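Local structure of type II secretion system protein C (Vibrio cholerae, 2I6V) at residues I35-G40 against M70-E75; V44-L49 against T59-M64; Y21-G26 against V30-I35. The protein probably takes part, as a periplasmic PDZ domain of a longer inner-membrane protein, in type II secretion of cholera toxin through the outer membrane. One frame throughout, in Å; residues are numbered along the deposited sequence.

How the contacts relate
All three contacts pack a loop or helix of this PDZ domain against its curled antiparallel sheet. Contacts 1 and 3 lie on the same side of the chain's centre, with centres about 7 Å apart, and share Ile35. Asp39 and Gly40 of contact 1 meet contact 3 through a salt bridge to Arg22 and a probable backbone bond to Val23. Contact 2 lies across the chain's centre, about 14 Å from contact 1 and 17 Å from contact 3, centre to centre. It still touches contact 1, because strands 42-46 and 69-76 are neighbours: Asn47 N probably bonds to Ser71 O. In PDZ domains generally, the helix equivalent to 54-62, used by contact 2, flanks the peptide groove.

Contact 1: I35-G40 against M70-E75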
loop_
_atom_site.group_PDB
_atom_site.type_symbol
_atom_site.label_atom_id
_atom_site.label_comp_id
_atom_site.label_asym_id
_atom_site.label_seq_id
_atom_site.Cartn_x
_atom_site.Cartn_y
_atom_site.Cartn_z
ATOM N N ILE A 35 3.827 7.518 9.216
ATOM C CA ILE A 35 3.733 7.707 7.760
ATOM C C ILE A 35 2.412 8.343 7.341
ATOM O O ILE A 35 2.240 8.722 6.185
ATOM C CB ILE A 35 3.984 6.396 6.954
ATOM C CG1 ILE A 35 2.878 5.375 7.200
ATOM C CG2 ILE A 35 5.365 5.768 7.260
ATOM C CD1 ILE A 35 3.146 4.060 6.496
ATOM N N GLY A 36 1.486 8.462 8.290
ATOM C CA GLY A 36 0.259 9.211 8.075
ATOM C C GLY A 36 -0.866 8.424 7.444
ATOM O O GLY A 36 -1.734 9.006 6.800
ATOM N N LEU A 37 -0.865 7.110 7.626
ATOM C CA LEU A 37 -1.993 6.309 7.152
ATOM C C LEU A 37 -3.149 6.367 8.138
ATOM O O LEU A 37 -2.965 6.670 9.323
ATOM C CB LEU A 37 -1.574 4.851 6.950
ATOM C CG LEU A 37 -0.746 4.552 5.704
ATOM C CD1 LEU A 37 -0.303 3.097 5.719
ATOM C CD2 LEU A 37 -1.573 4.853 4.460
ATOM N N GLN A 38 -4.348 6.076 7.642
ATOM C CA GLN A 38 -5.532 6.003 8.475
ATOM C C GLN A 38 -6.304 4.753 8.095
ATOM O O GLN A 38 -6.360 4.391 6.915
ATOM C CB GLN A 38 -6.399 7.252 8.297
ATOM C CG GLN A 38 -5.695 8.512 8.770
ATOM C CD GLN A 38 -6.578 9.744 8.713
ATOM O OE1 GLN A 38 -7.758 9.662 8.375
ATOM N NE2 GLN A 38 -6.000 10.899 9.038
ATOM N N ASP A 39 -6.858 4.085 9.102
ATOM C CA ASP A 39 -7.668 2.899 8.861
ATOM C C ASP A 39 -8.763 3.254 7.850
ATOM O O ASP A 39 -9.396 4.312 7.951
ATOM C CB ASP A 39 -8.312 2.396 10.156
ATOM C CG ASP A 39 -9.162 1.166 9.930
ATOM O OD1 ASP A 39 -8.592 0.141 9.520
ATOM O OD2 ASP A 39 -10.400 1.224 10.154
ATOM N N GLY A 40 -8.974 2.377 6.871
ATOM C CA GLY A 40 -9.988 2.618 5.849
ATOM C C GLY A 40 -9.538 3.434 4.637
ATOM O O GLY A 40 -10.320 3.655 3.712
ATOM N N MET A 70 9.563 3.062 -0.291
ATOM C CA MET A 70 8.444 2.854 -1.212
ATOM C C MET A 70 7.435 3.974 -1.024
ATOM O O MET A 70 7.362 4.571 0.048
ATOM C CB MET A 70 7.718 1.549 -0.906
ATOM C CG MET A 70 8.544 0.305 -0.983
ATOM S SD MET A 70 7.451 -1.120 -0.910
ATOM C CE MET A 70 6.243 -0.596 0.296
ATOM N N SER A 71 6.647 4.254 -2.056
ATOM C CA SER A 71 5.516 5.166 -1.894
ATOM C C SER A 71 4.222 4.413 -2.114
ATOM O O SER A 71 4.101 3.620 -3.050
ATOM C CB SER A 71 5.592 6.323 -2.880
ATOM O OG SER A 71 5.201 5.878 -4.164
ATOM N N LEU A 72 3.251 4.671 -1.252
ATOM C CA LEU A 72 1.931 4.081 -1.386
ATOM C C LEU A 72 0.967 5.227 -1.655
ATOM O O LEU A 72 0.884 6.164 -0.866
ATOM C CB LEU A 72 1.565 3.379 -0.083
ATOM C CG LEU A 72 0.281 2.566 0.021
ATOM C CD1 LEU A 72 0.315 1.339 -0.890
ATOM C CD2 LEU A 72 0.100 2.141 1.470
ATOM N N THR A 73 0.255 5.165 -2.778
ATOM C CA THR A 73 -0.723 6.192 -3.090
ATOM C C THR A 73 -2.045 5.749 -2.492
ATOM O O THR A 73 -2.516 4.649 -2.782
ATOM C CB THR A 73 -0.896 6.378 -4.612
ATOM O OG1 THR A 73 0.363 6.737 -5.203
ATOM C CG2 THR A 73 -1.919 7.483 -4.902
ATOM N N VAL A 74 -2.641 6.595 -1.659
ATOM C CA VAL A 74 -3.945 6.247 -1.077
ATOM C C VAL A 74 -5.008 7.283 -1.412
ATOM O O VAL A 74 -4.688 8.439 -1.692
ATOM C CB VAL A 74 -3.879 6.077 0.452
ATOM C CG1 VAL A 74 -2.845 5.009 0.829
ATOM C CG2 VAL A 74 -3.571 7.414 1.133
ATOM N N GLU A 75 -6.265 6.856 -1.368
ATOM C CA GLU A 75 -7.399 7.749 -1.565
ATOM C C GLU A 75 -8.140 7.878 -0.238
ATOM O O GLU A 75 -8.451 6.874 0.408
ATOM C CB GLU A 75 -8.327 7.181 -2.633
ATOM C CG GLU A 75 -9.288 8.182 -3.239
ATOM C CD GLU A 75 -9.811 7.701 -4.579
ATOM O OE1 GLU A 75 -10.563 6.705 -4.594
ATOM O OE2 GLU A 75 -9.448 8.296 -5.622
#
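Leu37 packs on Leu72 and Val74 where the loop between helix 29-34 and strand 42-46 of the PDZ domain lies against strand 69-76. The contact is small, 108 Å² with both sides summed, and wholly apolar. One methyl of the leucine does the touching. Leu37 CD2 lies 3.9 Å from Val74 CG1, and 4.4 Å from Leu72 CD2, a looser approach. Leu37 therefore reaches two residues that lie two apart along the strand, both with CB directed at the loop. The Leu37 and Val74 side chains cross obliquely. The backbones stay well separated, with Leu37 CA 8.5 Å from Val74 CA, and the side chains bridge the gap. CB of Leu37 is not itself aimed at the strand. CG sits beside the backbone N, opposite the carbonyl carbon (chi1 -76°), and CD1 continues the extended chain. The second methyl, CD2, is left to turn in to the strand. On Val74, CG1 is likewise opposite the carbonyl carbon.

Gly36-Leu37 opens the Gly-Leu-x-x-Gly-Asp sequence familiar from PDZ domains, which runs here to Asp41. Gly36 ends helix 29-34 in a Schellman motif: its phi is positive, 86°, and two bonds run back into the last helical turn. The chain turns off the helix there, and Leu37 follows directly. Polar bonds hold the loop outside the apolar patch. Gly36 O takes a hydrogen bond from Arg76 NH2, and Gln38 N gives one to Asp41 OD2. Val83 of strand 79-86 also touches Leu37, while Leu72 packs on Ala43 of strand 42-46.

Contact 2: V44-L49 against T59-M64; sequences VALNGL and TLFQSM
Leu46, Asn47 and Leu49 meet Leu60 and Phe61 where the end of strand 42-46 and its turn face helix 54-62. This is the second helix of the PDZ fold, the one that flanks the peptide groove in PDZ domains generally. Most of the contact is apolar. Leu60 is its centre and uses both methyls. Leu60 CD2 lies 4.1 Å from Leu46 CG and 4.2 Å from Leu49 CD1, so this one methyl touches both leucines of the turn. Leu60 chi1 of -173° sets CG trans to the backbone N and sends the side chain toward the turn. Phe61 adds an aromatic contact. Its CE1 lies 3.9 Å from Leu46 CD2, which comes at the ring obliquely, and the two side chains cross at about a right angle.

Two mixed contacts also involve Leu60. Its CD2 rests 4.0 Å from Leu46 O, and Asn47 ND2 passes 3.9 Å from Leu60 CD1. The polar partner of this amide lies elsewhere: Asn47 OD1 accepts from Ser71 N on strand 69-76.

Hydrogen bonds stay within each side. Leu46 to Leu49 form a type I' turn, with Asn47-Gly48 at its corner. Leu46 N to Leu49 O (2.8 Å) and the reverse bond, Leu49 N to Leu46 O, close it. On the helix side, Ser63 OG donates to Leu60 O at 2.8 Å. The hydroxyl lies in the carbonyl plane, on a lone pair of Leu60 O, with a C=O...OG angle of 138°. Ser63 N gives the same oxygen a second bond, so two donors grip this carbonyl where the helix runs out. Across these segments turn and helix meet through van der Waals contact, so shape and apolar burial, rather than polar bonds, probably hold them together here.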
loop_
_atom_site.group_PDB
_atom_site.type_symbol
_atom_site.label_atom_id
_atom_site.label_comp_id
_atom_site.label_asym_id
_atom_site.label_seq_id
_atom_site.Cartn_x
_atom_site.Cartn_y
_atom_site.Cartn_z
ATOM N N VAL A 44 -4.151 2.492 -3.829
ATOM C CA VAL A 44 -4.387 2.307 -5.260
ATOM C C VAL A 44 -3.113 2.124 -6.079
ATOM O O VAL A 44 -3.146 1.552 -7.174
ATOM C CB VAL A 44 -5.240 3.450 -5.836
ATOM C CG1 VAL A 44 -6.598 3.497 -5.139
ATOM C CG2 VAL A 44 -4.527 4.785 -5.672
ATOM N N ALA A 45 -1.986 2.598 -5.561
ATOM C CA ALA A 45 -0.723 2.404 -6.271
ATOM C C ALA A 45 0.431 2.202 -5.310
ATOM O O ALA A 45 0.377 2.628 -4.153
ATOM C CB ALA A 45 -0.447 3.587 -7.190
ATOM N N LEU A 46 1.486 1.568 -5.810
ATOM C CA LEU A 46 2.709 1.355 -5.054
ATOM C C LEU A 46 3.864 1.756 -5.964
ATOM O O LEU A 46 3.996 1.222 -7.065
ATOM C CB LEU A 46 2.809 -0.124 -4.662
ATOM C CG LEU A 46 3.888 -0.569 -3.683
ATOM C CD1 LEU A 46 3.934 0.350 -2.464
ATOM C CD2 LEU A 46 3.614 -2.020 -3.259
ATOM N N ASN A 47 4.680 2.717 -5.526
ATOM C CA ASN A 47 5.706 3.294 -6.400
ATOM C C ASN A 47 5.164 3.765 -7.757
ATOM O O ASN A 47 5.861 3.692 -8.778
ATOM C CB ASN A 47 6.853 2.303 -6.617
ATOM C CG ASN A 47 7.634 2.032 -5.353
ATOM O OD1 ASN A 47 7.360 2.611 -4.300
ATOM N ND2 ASN A 47 8.620 1.146 -5.448
ATOM N N GLY A 48 3.919 4.235 -7.773
ATOM C CA GLY A 48 3.313 4.769 -8.994
ATOM C C GLY A 48 2.741 3.703 -9.913
ATOM O O GLY A 48 2.180 4.005 -10.966
ATOM N N LEU A 49 2.879 2.450 -9.504
ATOM C CA LEU A 49 2.413 1.323 -10.282
ATOM C C LEU A 49 1.086 0.827 -9.703
ATOM O O LEU A 49 0.850 0.893 -8.496
ATOM C CB LEU A 49 3.449 0.204 -10.263
ATOM C CG LEU A 49 4.791 0.534 -10.940
ATOM C CD1 LEU A 49 5.909 -0.331 -10.389
ATOM C CD2 LEU A 49 4.671 0.386 -12.453
ATOM N N THR A 59 6.572 -8.640 -9.992
ATOM C CA THR A 59 7.887 -8.212 -10.437
ATOM C C THR A 59 8.475 -7.204 -9.455
ATOM O O THR A 59 9.649 -7.299 -9.086
ATOM C CB THR A 59 7.816 -7.626 -11.839
ATOM O OG1 THR A 59 7.492 -8.672 -12.756
ATOM C CG2 THR A 59 9.151 -7.014 -12.239
ATOM N N LEU A 60 7.657 -6.248 -9.026
ATOM C CA LEU A 60 8.120 -5.248 -8.059
ATOM C C LEU A 60 8.583 -5.924 -6.765
ATOM O O LEU A 60 9.657 -5.616 -6.232
ATOM C CB LEU A 60 7.026 -4.219 -7.774
ATOM C CG LEU A 60 7.389 -3.015 -6.905
ATOM C CD1 LEU A 60 8.498 -2.181 -7.553
ATOM C CD2 LEU A 60 6.152 -2.168 -6.669
ATOM N N PHE A 61 7.793 -6.876 -6.277
ATOM C CA PHE A 61 8.145 -7.569 -5.028
ATOM C C PHE A 61 9.434 -8.389 -5.111
ATOM O O PHE A 61 10.159 -8.516 -4.115
ATOM C CB PHE A 61 6.982 -8.436 -4.550
ATOM C CG PHE A 61 5.754 -7.651 -4.202
ATOM C CD1 PHE A 61 5.854 -6.447 -3.541
ATOM C CD2 PHE A 61 4.496 -8.117 -4.541
ATOM C CE1 PHE A 61 4.724 -5.717 -3.220
ATOM C CE2 PHE A 61 3.364 -7.397 -4.218
ATOM C CZ PHE A 61 3.480 -6.192 -3.555
ATOM N N GLN A 62 9.728 -8.933 -6.289
ATOM C CA GLN A 62 10.978 -9.669 -6.493
ATOM C C GLN A 62 12.203 -8.771 -6.315
ATOM O O GLN A 62 13.308 -9.261 -6.093
ATOM C CB GLN A 62 11.012 -10.311 -7.880
ATOM C CG GLN A 62 10.045 -11.468 -8.056
ATOM C CD GLN A 62 10.114 -12.070 -9.449
ATOM O OE1 GLN A 62 9.494 -13.101 -9.722
ATOM N NE2 GLN A 62 10.867 -11.426 -10.342
ATOM N N SER A 63 12.002 -7.458 -6.414
ATOM C CA SER A 63 13.103 -6.502 -6.341
ATOM C C SER A 63 13.181 -5.832 -4.976
ATOM O O SER A 63 14.046 -4.988 -4.735
ATOM C CB SER A 63 12.928 -5.417 -7.408
ATOM O OG SER A 63 12.021 -4.411 -6.963
ATOM N N MET A 64 12.281 -6.196 -4.076
ATOM C CA MET A 64 12.117 -5.380 -2.884
ATOM C C MET A 64 13.278 -5.454 -1.887
ATOM O O MET A 64 13.446 -4.554 -1.067
ATOM C CB MET A 64 10.778 -5.643 -2.216
ATOM C CG MET A 64 10.103 -4.360 -1.807
ATOM S SD MET A 64 8.450 -4.671 -1.219
ATOM C CE MET A 64 8.827 -5.643 0.235
#

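Contact 3: Y21-G26 against V30-I35; sequences YRVSPG and VLFESI
Val23 begins the contact, at the edge of the Phe32 ring. Its CG1 lies near the ring plane, 3.6 Å from Phe32 CE1. That methyl is placed anti to the backbone N of Val23. Val23 CB faces the helix, and Val7 of strand 7-14 also packs on this side chain.

Ser24 turns its CB away and takes part through its backbone. Ser24 O comes within 3.5 Å of Phe32 CE1, approaching the ring obliquely.

Pro25 covers one face of the ring. Its CA stands 3.6 Å from the centroid of the Phe32 ring and 14° off the ring normal, a CH-pi contact. The proline ring adds a second touch, Pro25 CG to Phe32 CE2 at 4.0 Å. The phenyl is thus met over a face by Pro25 and at an edge by Val23. Its first torsion, chi1 -171°, carries the ring out from the helix to the strand.

Gly26 closes the contact through its backbone. Its N lies obliquely to the ring, 3.9 Å from Phe32 CD1.

Within the helix, Ser34 OG donates to Val30 O at 2.7 Å. Ser34 N bonds to the same oxygen from the opposite face of the carbonyl plane. Leu37, in the loop that follows, also touches Phe32.

Strand 21-25 and helix 30-34 are linked by a short loop. The axes of these short segments come within 9.6 Å, with 128° between their N-to-C directions. This is the first, short helix of the PDZ fold, packed on the strand before it through one phenylalanine.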
loop_
_atom_site.group_PDB
_atom_site.type_symbol
_atom_site.label_atom_id
_atom_site.label_comp_id
_atom_site.label_asym_id
_atom_site.label_seq_id
_atom_site.Cartn_x
_atom_site.Cartn_y
_atom_site.Cartn_z
ATOM N N TYR A 21 -7.047 -1.674 -2.552
ATOM C CA TYR A 21 -6.893 -2.375 -1.269
ATOM C C TYR A 21 -7.231 -1.480 -0.085
ATOM O O TYR A 21 -6.705 -0.371 0.036
ATOM C CB TYR A 21 -5.475 -2.954 -1.112
ATOM C CG TYR A 21 -5.169 -3.957 -2.188
ATOM C CD1 TYR A 21 -5.292 -5.319 -1.946
ATOM C CD2 TYR A 21 -4.805 -3.540 -3.457
ATOM C CE1 TYR A 21 -5.046 -6.243 -2.946
ATOM C CE2 TYR A 21 -4.550 -4.454 -4.470
ATOM C CZ TYR A 21 -4.673 -5.804 -4.204
ATOM O OH TYR A 21 -4.424 -6.705 -5.218
ATOM N N ARG A 22 -8.126 -1.957 0.773
ATOM C CA ARG A 22 -8.424 -1.251 2.008
ATOM C C ARG A 22 -7.225 -1.348 2.930
ATOM O O ARG A 22 -6.665 -2.426 3.135
ATOM C CB ARG A 22 -9.619 -1.878 2.722
ATOM C CG ARG A 22 -10.164 -1.014 3.847
ATOM C CD ARG A 22 -11.117 -1.824 4.727
ATOM N NE ARG A 22 -11.715 -1.015 5.794
ATOM C CZ ARG A 22 -11.087 -0.662 6.915
ATOM N NH1 ARG A 22 -9.816 -1.029 7.117
ATOM N NH2 ARG A 22 -11.718 0.083 7.819
ATOM N N VAL A 23 -6.857 -0.211 3.502
ATOM C CA VAL A 23 -5.757 -0.134 4.450
ATOM C C VAL A 23 -6.225 -0.341 5.895
ATOM O O VAL A 23 -7.198 0.284 6.334
ATOM C CB VAL A 23 -5.105 1.268 4.366
ATOM C CG1 VAL A 23 -4.221 1.547 5.564
ATOM C CG2 VAL A 23 -4.343 1.439 3.050
ATOM N N SER A 24 -5.513 -1.207 6.621
ATOM C CA SER A 24 -5.705 -1.402 8.062
ATOM C C SER A 24 -4.353 -1.227 8.743
ATOM O O SER A 24 -3.315 -1.338 8.104
ATOM C CB SER A 24 -6.248 -2.807 8.372
ATOM O OG SER A 24 -7.562 -2.993 7.847
ATOM N N PRO A 25 -4.361 -0.955 10.047
ATOM C CA PRO A 25 -3.088 -0.799 10.755
ATOM C C PRO A 25 -2.176 -2.022 10.626
ATOM O O PRO A 25 -2.647 -3.162 10.652
ATOM C CB PRO A 25 -3.522 -0.596 12.211
ATOM C CG PRO A 25 -4.907 0.010 12.090
ATOM C CD PRO A 25 -5.519 -0.751 10.932
ATOM N N GLY A 26 -0.880 -1.768 10.464
ATOM C CA GLY A 26 0.100 -2.831 10.468
ATOM C C GLY A 26 0.460 -3.239 11.885
ATOM O O GLY A 26 -0.203 -2.863 12.870
ATOM N N VAL A 30 3.829 2.773 15.495
ATOM C CA VAL A 30 4.753 3.876 15.239
ATOM C C VAL A 30 4.927 4.076 13.739
ATOM O O VAL A 30 4.961 5.206 13.247
ATOM C CB VAL A 30 6.122 3.642 15.908
ATOM C CG1 VAL A 30 7.150 4.682 15.419
ATOM C CG2 VAL A 30 5.966 3.718 17.423
ATOM N N LEU A 31 5.038 2.974 13.006
ATOM C CA LEU A 31 5.207 3.073 11.560
ATOM C C LEU A 31 3.914 3.565 10.900
ATOM O O LEU A 31 3.932 4.496 10.095
ATOM C CB LEU A 31 5.628 1.722 10.983
ATOM C CG LEU A 31 6.995 1.209 11.442
ATOM C CD1 LEU A 31 7.293 -0.126 10.775
ATOM C CD2 LEU A 31 8.109 2.214 11.156
ATOM N N PHE A 32 2.790 2.945 11.245
ATOM C CA PHE A 32 1.500 3.308 10.637
ATOM C C PHE A 32 1.170 4.793 10.859
ATOM O O PHE A 32 0.777 5.509 9.929
ATOM C CB PHE A 32 0.409 2.408 11.223
ATOM C CG PHE A 32 -0.933 2.521 10.543
ATOM C CD1 PHE A 32 -1.158 1.917 9.302
ATOM C CD2 PHE A 32 -1.978 3.199 11.153
ATOM C CE1 PHE A 32 -2.401 2.006 8.690
ATOM C CE2 PHE A 32 -3.228 3.300 10.539
ATOM C CZ PHE A 32 -3.436 2.708 9.307
ATOM N N GLU A 33 1.356 5.266 12.089
ATOM C CA GLU A 33 1.027 6.654 12.389
ATOM C C GLU A 33 2.054 7.642 11.840
ATOM O O GLU A 33 1.681 8.703 11.333
ATOM C CB GLU A 33 0.846 6.855 13.892
ATOM C CG GLU A 33 -0.299 6.011 14.477
ATOM C CD GLU A 33 -1.684 6.463 14.007
ATOM O OE1 GLU A 33 -1.857 7.665 13.698
ATOM O OE2 GLU A 33 -2.594 5.616 13.961
ATOM N N SER A 34 3.335 7.303 11.943
ATOM C CA SER A 34 4.387 8.231 11.496
ATOM C C SER A 34 4.341 8.480 9.982
ATOM O O SER A 34 4.733 9.551 9.518
ATOM C CB SER A 34 5.782 7.796 11.959
ATOM O OG SER A 34 6.216 6.598 11.343
ATOM N N ILE A 35 3.827 7.518 9.216
ATOM C CA ILE A 35 3.733 7.707 7.760
ATOM C C ILE A 35 2.412 8.343 7.341
ATOM O O ILE A 35 2.240 8.722 6.185
ATOM C CB ILE A 35 3.984 6.396 6.954
ATOM C CG1 ILE A 35 2.878 5.375 7.200
ATOM C CG2 ILE A 35 5.365 5.768 7.260
ATOM C CD1 ILE A 35 3.146 4.060 6.496
#